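Local coordinates for VP4 protein (Tellina virus 1, PDB 3P06) that probably acts as the serine protease that cuts the birnavirus polyprotein, of which it is itself one segment, into its mature products, at residues G32-S35 and E36-K39; A138-K141 and Q142-A146; V164-E167 and Q168-V172. One frame throughout, in Å; residues are numbered along the deposited sequence.

Contact 1 (G32-S35 and E36-K39); sequences GDLS and EHIK
The backbone folds into a short 3-10 segment here, two overlapping turns, with His37 N bonded to Leu34 O at 2.8 Å and Ile38 N to Ser35 O at 3.2 Å.

Asp33 and Ser35 set the entry to the turns. Asp33 OD2 accepts twice, from Ser35 N at 3.0 Å, nearly along its C-O direction, and from Ser35 OG at 2.7 Å through the lone pair on the side of OD1. Ser35 OG reaches it because its first torsion, 56°, places the hydroxyl between its own N and carbonyl carbon. A short acid with a small hydroxyl residue two places on suits this double grip.

The longer acid Glu36 bends back at its second torsion, -86°, and brings OE1 over the backbone at Leu34 and Ser35. Glu36 OE1 lies 4.2 Å from Asp33 OD2, with the two carboxylate planes 64° apart; the like charges probably disfavour each other somewhat.

The apolar groups turn to the protein body. Leu34 CB meets CD2 of the His37 imidazole at 4.1 Å, and both side chains rest on Leu5. Ile38 reaches back with CD1 to Ser35 CB at 3.8 Å, while its branched chain also packs on Leu79. His37 NE2 bonds to a glycerol, probably from the crystallisation liquor.

Asp33 and Ser35 thus form an Asx turn leading into a short 3-10 segment, a surface connection between strands 21-31 and 45-48.

Contact 2 (A138-K141 and Q142-A146); sequences AVQK and QLLVA. With SO4 (sulfate ion), chain B.
Gln140 and Leu144 run side by side and point the same way, one turn apart, whereas Leu143 crosses Gln140 at a slant. Gln140 bends at its second torsion, -93°, which carries its OE1 to 4.1 Å from Leu144 CD1 and equally near CD1 of Leu143. Leu143 CD1 also lies 4.3 Å from Val139 CG1, a loose apolar contact on the outer side. Gln140 and Leu144 both lean on Leu15 of strand 9-18, where aliphatic carbons suit the apolar neighbour.

Lys141 leaves the helix in another direction. It is the predicted catalytic lysine of a Ser-Lys protease, near Ser102, the predicted nucleophile, and helix 138-149 carries it into the active site. The extended chain of Lys141 delivers NZ to a 2.6 Å hydrogen bond with O4 of a sulfate ion, probably from the crystallisation liquor, and Thr124 OG1 is a second partner of NZ. The backbone N atoms of Leu136 and Leu137 also bind the ion.

Behind this side chain the helix widens into a pi-type turn: Lys141 O accepts from Val145 N at 2.9 Å and from Ala146 N at 3.0 Å. The compact Val145 and Ala146 side chains both meet Met122, while Gln142 turns its amide to Arg159 O.

Contact 3 (V164-E167 and Q168-V172); sequences VTLE and QLRQV
Hydrogen bonds between Thr165 and Gln168 dominate the start of helix 166-173. Gln168 N donates to Thr165 OG1 at 3.0 Å; the threonine hydroxyl can serve as cap because its first torsion, 70°, holds it between the residue's own N and carbonyl carbon. In return Gln168 OE1 accepts from Thr165 N at 3.1 Å, which completes the capping box. Gln168 OE1 also takes Val164 N at 2.7 Å, nearly in line with its C=O bond, while Thr165 N comes from well above the amide plane. Gln168 suits the place because its chain, extended beyond CG, is long enough to reach both N-H groups. The helical bonding begins with Leu169 N to Thr165 O at 3.0 Å and Arg170 N to Leu166 O at 2.9 Å.

Charged and polar ends meet on the outer face. Glu167 OE1 lies in the plane of the Arg170 guanidinium at its edge, 3.5 Å from NH1, a long salt bridge in which the carboxylate and guanidinium planes are 40° apart. Arg170 NE hydrogen-bonds Thr112 OG1, its stronger polar partner. The other carboxylate oxygen, Glu167 OE2, stands 3.6 Å from Gln171 NE2.

Apolar packing joins the helix to its surroundings. Leu166 CD2 and Leu169 CD2 meet at 4.2 Å, and both leucines press against helix 104-111, on Cys108 and on Ala105 and Ala109 respectively. The aliphatic body of Leu166 also lies beneath the Arg170 head group.

Chemically, Gln168 N in the first turn is capped by Thr165 OG1, while the Gln168 side chain holds the N-H groups of Val164 and Thr165 just ahead of the helix. Glu167 lies near the N-terminal end of the helix, where an acid probably interacts favourably with the helix dipole.

In the fold
The three contacts follow one another along the chain, each closing before the next opens. Contact 1 sits in the connection between strands 21-31 and 45-48 of the mixed sheet, away from the annotated sites and on the opposite side of the chain's centre from the other two. Its centre is about 27 Å from those of contacts 2 and 3. Contacts 2 and 3 lie on separate helices, 138-149 and 166-173, with centres about 20 Å apart; strands 153-155 and 161-162 come between them in sequence. Contact 2 brings Lys141 to about 4 Å from Ser102, side chain to side chain, joining the predicted catalytic pair, whereas contact 3 packs against helix 104-111, which closely follows Ser102.

Contact 1 (G32-S35 and E36-K39)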
# COMPACT_ATOMS: atom_id res chain seq x y z
N GLY A 32 -7.53 10.08 -2.53
CA GLY A 32 -8.39 10.51 -3.63
C GLY A 32 -8.88 9.33 -4.49
O GLY A 32 -8.45 8.16 -4.33
N ASP A 33 -9.80 9.67 -5.37
CA ASP A 33 -10.39 8.77 -6.28
C ASP A 33 -9.55 8.81 -7.59
O ASP A 33 -9.72 9.72 -8.43
CB ASP A 33 -11.90 9.11 -6.50
CG ASP A 33 -12.52 8.37 -7.76
OD1 ASP A 33 -13.69 8.70 -8.15
OD2 ASP A 33 -11.88 7.43 -8.33
N LEU A 34 -8.72 7.80 -7.77
CA LEU A 34 -7.89 7.67 -8.99
C LEU A 34 -8.32 6.43 -9.78
O LEU A 34 -7.52 5.89 -10.55
CB LEU A 34 -6.39 7.63 -8.62
CG LEU A 34 -5.74 9.03 -8.26
CD1 LEU A 34 -6.12 9.57 -6.84
CD2 LEU A 34 -4.21 8.91 -8.33
N SER A 35 -9.62 6.03 -9.66
CA SER A 35 -10.09 4.76 -10.27
C SER A 35 -9.97 4.77 -11.80
O SER A 35 -9.98 3.73 -12.43
CB SER A 35 -11.53 4.51 -9.93
OG SER A 35 -12.31 5.66 -10.36
N GLU A 36 -9.83 5.96 -12.41
CA GLU A 36 -9.66 6.01 -13.84
C GLU A 36 -8.26 5.48 -14.26
O GLU A 36 -8.01 5.23 -15.42
CB GLU A 36 -9.92 7.44 -14.35
CG GLU A 36 -8.75 8.43 -13.99
CD GLU A 36 -8.88 9.09 -12.53
OE1 GLU A 36 -9.80 8.71 -11.69
OE2 GLU A 36 -8.01 10.01 -12.25
N HIS A 37 -7.34 5.32 -13.31
CA HIS A 37 -6.02 4.77 -13.63
C HIS A 37 -5.90 3.26 -13.37
O HIS A 37 -4.86 2.63 -13.64
CB HIS A 37 -4.95 5.56 -12.88
CG HIS A 37 -4.95 7.00 -13.26
ND1 HIS A 37 -4.57 7.42 -14.52
CD2 HIS A 37 -5.40 8.11 -12.61
CE1 HIS A 37 -4.70 8.74 -14.61
NE2 HIS A 37 -5.19 9.18 -13.46
N ILE A 38 -7.00 2.65 -12.91
CA ILE A 38 -7.02 1.19 -12.72
C ILE A 38 -7.08 0.53 -14.09
O ILE A 38 -7.99 0.77 -14.86
CB ILE A 38 -8.18 0.74 -11.83
CG1 ILE A 38 -8.06 1.39 -10.46
CG2 ILE A 38 -8.28 -0.84 -11.82
CD1 ILE A 38 -9.40 1.39 -9.65
N LYS A 39 -6.08 -0.27 -14.45
CA LYS A 39 -6.14 -0.92 -15.79
C LYS A 39 -6.21 -2.47 -15.72
O LYS A 39 -6.04 -3.14 -16.73
CB LYS A 39 -5.00 -0.45 -16.69
CG LYS A 39 -5.10 1.08 -17.04
CD LYS A 39 -4.38 1.44 -18.35
CE LYS A 39 -4.26 2.93 -18.47
NZ LYS A 39 -5.61 3.46 -18.71

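Contact 2 (A138-K141 and Q142-A146)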
# COMPACT_ATOMS: atom_id res chain seq x y z
N ALA A 138 6.36 -9.97 6.94
CA ALA A 138 7.27 -8.79 6.94
C ALA A 138 8.71 -9.15 6.52
O ALA A 138 9.37 -8.39 5.81
CB ALA A 138 7.30 -8.12 8.29
N VAL A 139 9.20 -10.29 6.99
CA VAL A 139 10.55 -10.67 6.68
C VAL A 139 10.76 -10.85 5.15
O VAL A 139 11.66 -10.26 4.62
CB VAL A 139 10.95 -11.92 7.45
CG1 VAL A 139 12.20 -12.55 6.84
CG2 VAL A 139 11.22 -11.46 8.89
N GLN A 140 9.87 -11.58 4.48
CA GLN A 140 9.86 -11.71 3.02
C GLN A 140 9.69 -10.37 2.27
O GLN A 140 10.31 -10.19 1.21
CB GLN A 140 8.79 -12.68 2.54
CG GLN A 140 8.95 -14.06 3.09
CD GLN A 140 9.74 -14.94 2.16
OE1 GLN A 140 10.71 -14.49 1.50
NE2 GLN A 140 9.35 -16.22 2.09
N LYS A 141 8.89 -9.44 2.84
CA LYS A 141 8.71 -8.10 2.22
C LYS A 141 9.96 -7.25 2.41
O LYS A 141 10.33 -6.46 1.54
CB LYS A 141 7.40 -7.41 2.66
CG LYS A 141 6.20 -8.21 2.11
CD LYS A 141 4.93 -8.03 2.90
CE LYS A 141 3.75 -8.50 2.01
NZ LYS A 141 2.65 -8.15 2.91
N GLN A 142 10.63 -7.45 3.54
CA GLN A 142 11.93 -6.84 3.75
C GLN A 142 12.90 -7.34 2.68
O GLN A 142 13.57 -6.53 2.02
CB GLN A 142 12.53 -7.13 5.18
CG GLN A 142 11.87 -6.31 6.32
CD GLN A 142 12.34 -4.85 6.37
OE1 GLN A 142 12.64 -4.23 5.34
NE2 GLN A 142 12.36 -4.29 7.55
N LEU A 143 12.96 -8.66 2.51
CA LEU A 143 13.95 -9.26 1.60
C LEU A 143 13.72 -8.94 0.16
O LEU A 143 14.68 -8.78 -0.59
CB LEU A 143 13.92 -10.83 1.70
CG LEU A 143 14.59 -11.40 2.91
CD1 LEU A 143 14.18 -12.88 3.07
CD2 LEU A 143 16.06 -11.30 2.75
N LEU A 144 12.47 -8.92 -0.26
CA LEU A 144 12.17 -8.83 -1.68
C LEU A 144 11.74 -7.45 -2.11
O LEU A 144 11.67 -7.19 -3.30
CB LEU A 144 11.05 -9.82 -2.07
CG LEU A 144 11.48 -11.31 -1.90
CD1 LEU A 144 10.27 -12.27 -1.94
CD2 LEU A 144 12.61 -11.72 -2.86
N VAL A 145 11.40 -6.58 -1.17
CA VAL A 145 10.97 -5.26 -1.61
C VAL A 145 11.74 -4.14 -0.94
O VAL A 145 12.38 -3.31 -1.64
CB VAL A 145 9.42 -5.02 -1.35
CG1 VAL A 145 9.02 -3.64 -1.88
CG2 VAL A 145 8.60 -6.11 -2.01
N ALA A 146 11.63 -4.04 0.39
CA ALA A 146 12.08 -2.81 1.05
C ALA A 146 13.59 -2.67 1.12
O ALA A 146 14.16 -1.56 0.88
CB ALA A 146 11.44 -2.71 2.47
S SO4 B . 1.86 -8.98 6.23
O1 SO4 B . 1.31 -7.77 6.82
O2 SO4 B . 3.31 -8.86 6.26
O3 SO4 B . 1.42 -10.08 7.06
O4 SO4 B . 1.41 -9.30 4.90

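Contact 3 (V164-E167 and Q168-V172)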
# COMPACT_ATOMS: atom_id res chain seq x y z
N VAL A 164 2.05 -1.30 16.54
CA VAL A 164 0.99 -2.19 16.92
C VAL A 164 -0.39 -1.54 16.75
O VAL A 164 -1.33 -2.19 16.31
CB VAL A 164 1.22 -2.73 18.36
CG1 VAL A 164 0.08 -3.68 18.75
CG2 VAL A 164 2.56 -3.48 18.41
N THR A 165 -0.51 -0.26 17.07
CA THR A 165 -1.81 0.41 17.01
C THR A 165 -1.85 1.42 15.83
O THR A 165 -0.82 1.88 15.39
CB THR A 165 -2.18 1.17 18.34
OG1 THR A 165 -1.33 2.30 18.48
CG2 THR A 165 -2.05 0.28 19.61
N LEU A 166 -3.04 1.73 15.35
CA LEU A 166 -3.20 2.73 14.29
C LEU A 166 -2.64 4.08 14.82
O LEU A 166 -1.96 4.80 14.07
CB LEU A 166 -4.67 2.86 13.90
CG LEU A 166 -5.25 1.82 12.94
CD1 LEU A 166 -6.58 2.39 12.45
CD2 LEU A 166 -4.27 1.58 11.78
N GLU A 167 -2.86 4.37 16.10
CA GLU A 167 -2.26 5.57 16.69
C GLU A 167 -0.71 5.61 16.57
O GLU A 167 -0.13 6.65 16.19
CB GLU A 167 -2.73 5.82 18.14
CG GLU A 167 -2.33 7.19 18.66
CD GLU A 167 -2.47 8.32 17.59
OE1 GLU A 167 -3.55 8.45 16.91
OE2 GLU A 167 -1.48 9.08 17.41
N GLN A 168 -0.04 4.49 16.86
CA GLN A 168 1.43 4.43 16.66
C GLN A 168 1.85 4.58 15.20
O GLN A 168 2.84 5.24 14.90
CB GLN A 168 2.04 3.15 17.16
CG GLN A 168 2.08 3.07 18.67
CD GLN A 168 2.17 1.63 19.11
OE1 GLN A 168 2.22 0.70 18.28
NE2 GLN A 168 2.18 1.43 20.40
N LEU A 169 1.10 3.96 14.29
CA LEU A 169 1.42 4.02 12.89
C LEU A 169 1.30 5.49 12.40
O LEU A 169 2.16 5.97 11.65
CB LEU A 169 0.47 3.10 12.11
CG LEU A 169 0.55 3.18 10.59
CD1 LEU A 169 1.90 2.80 10.07
CD2 LEU A 169 -0.50 2.31 9.97
N ARG A 170 0.23 6.19 12.83
CA ARG A 170 0.10 7.63 12.50
C ARG A 170 1.30 8.49 12.92
O ARG A 170 1.70 9.39 12.18
CB ARG A 170 -1.18 8.26 13.06
CG ARG A 170 -2.39 7.64 12.45
CD ARG A 170 -3.64 8.36 12.86
NE ARG A 170 -4.76 7.58 12.35
CZ ARG A 170 -5.59 6.85 13.10
NH1 ARG A 170 -5.46 6.83 14.43
NH2 ARG A 170 -6.57 6.18 12.49
N GLN A 171 1.84 8.23 14.11
CA GLN A 171 2.98 8.99 14.62
C GLN A 171 4.22 8.73 13.75
O GLN A 171 4.96 9.63 13.43
CB GLN A 171 3.26 8.63 16.09
CG GLN A 171 2.25 9.20 17.14
CD GLN A 171 2.13 10.74 17.09
OE1 GLN A 171 2.88 11.45 17.74
NE2 GLN A 171 1.16 11.25 16.32
N VAL A 172 4.43 7.47 13.38
CA VAL A 172 5.59 7.03 12.64
C VAL A 172 5.59 7.52 11.21
O VAL A 172 6.64 7.76 10.68
CB VAL A 172 5.65 5.49 12.66
CG1 VAL A 172 6.32 4.94 11.46
CG2 VAL A 172 6.31 4.96 13.98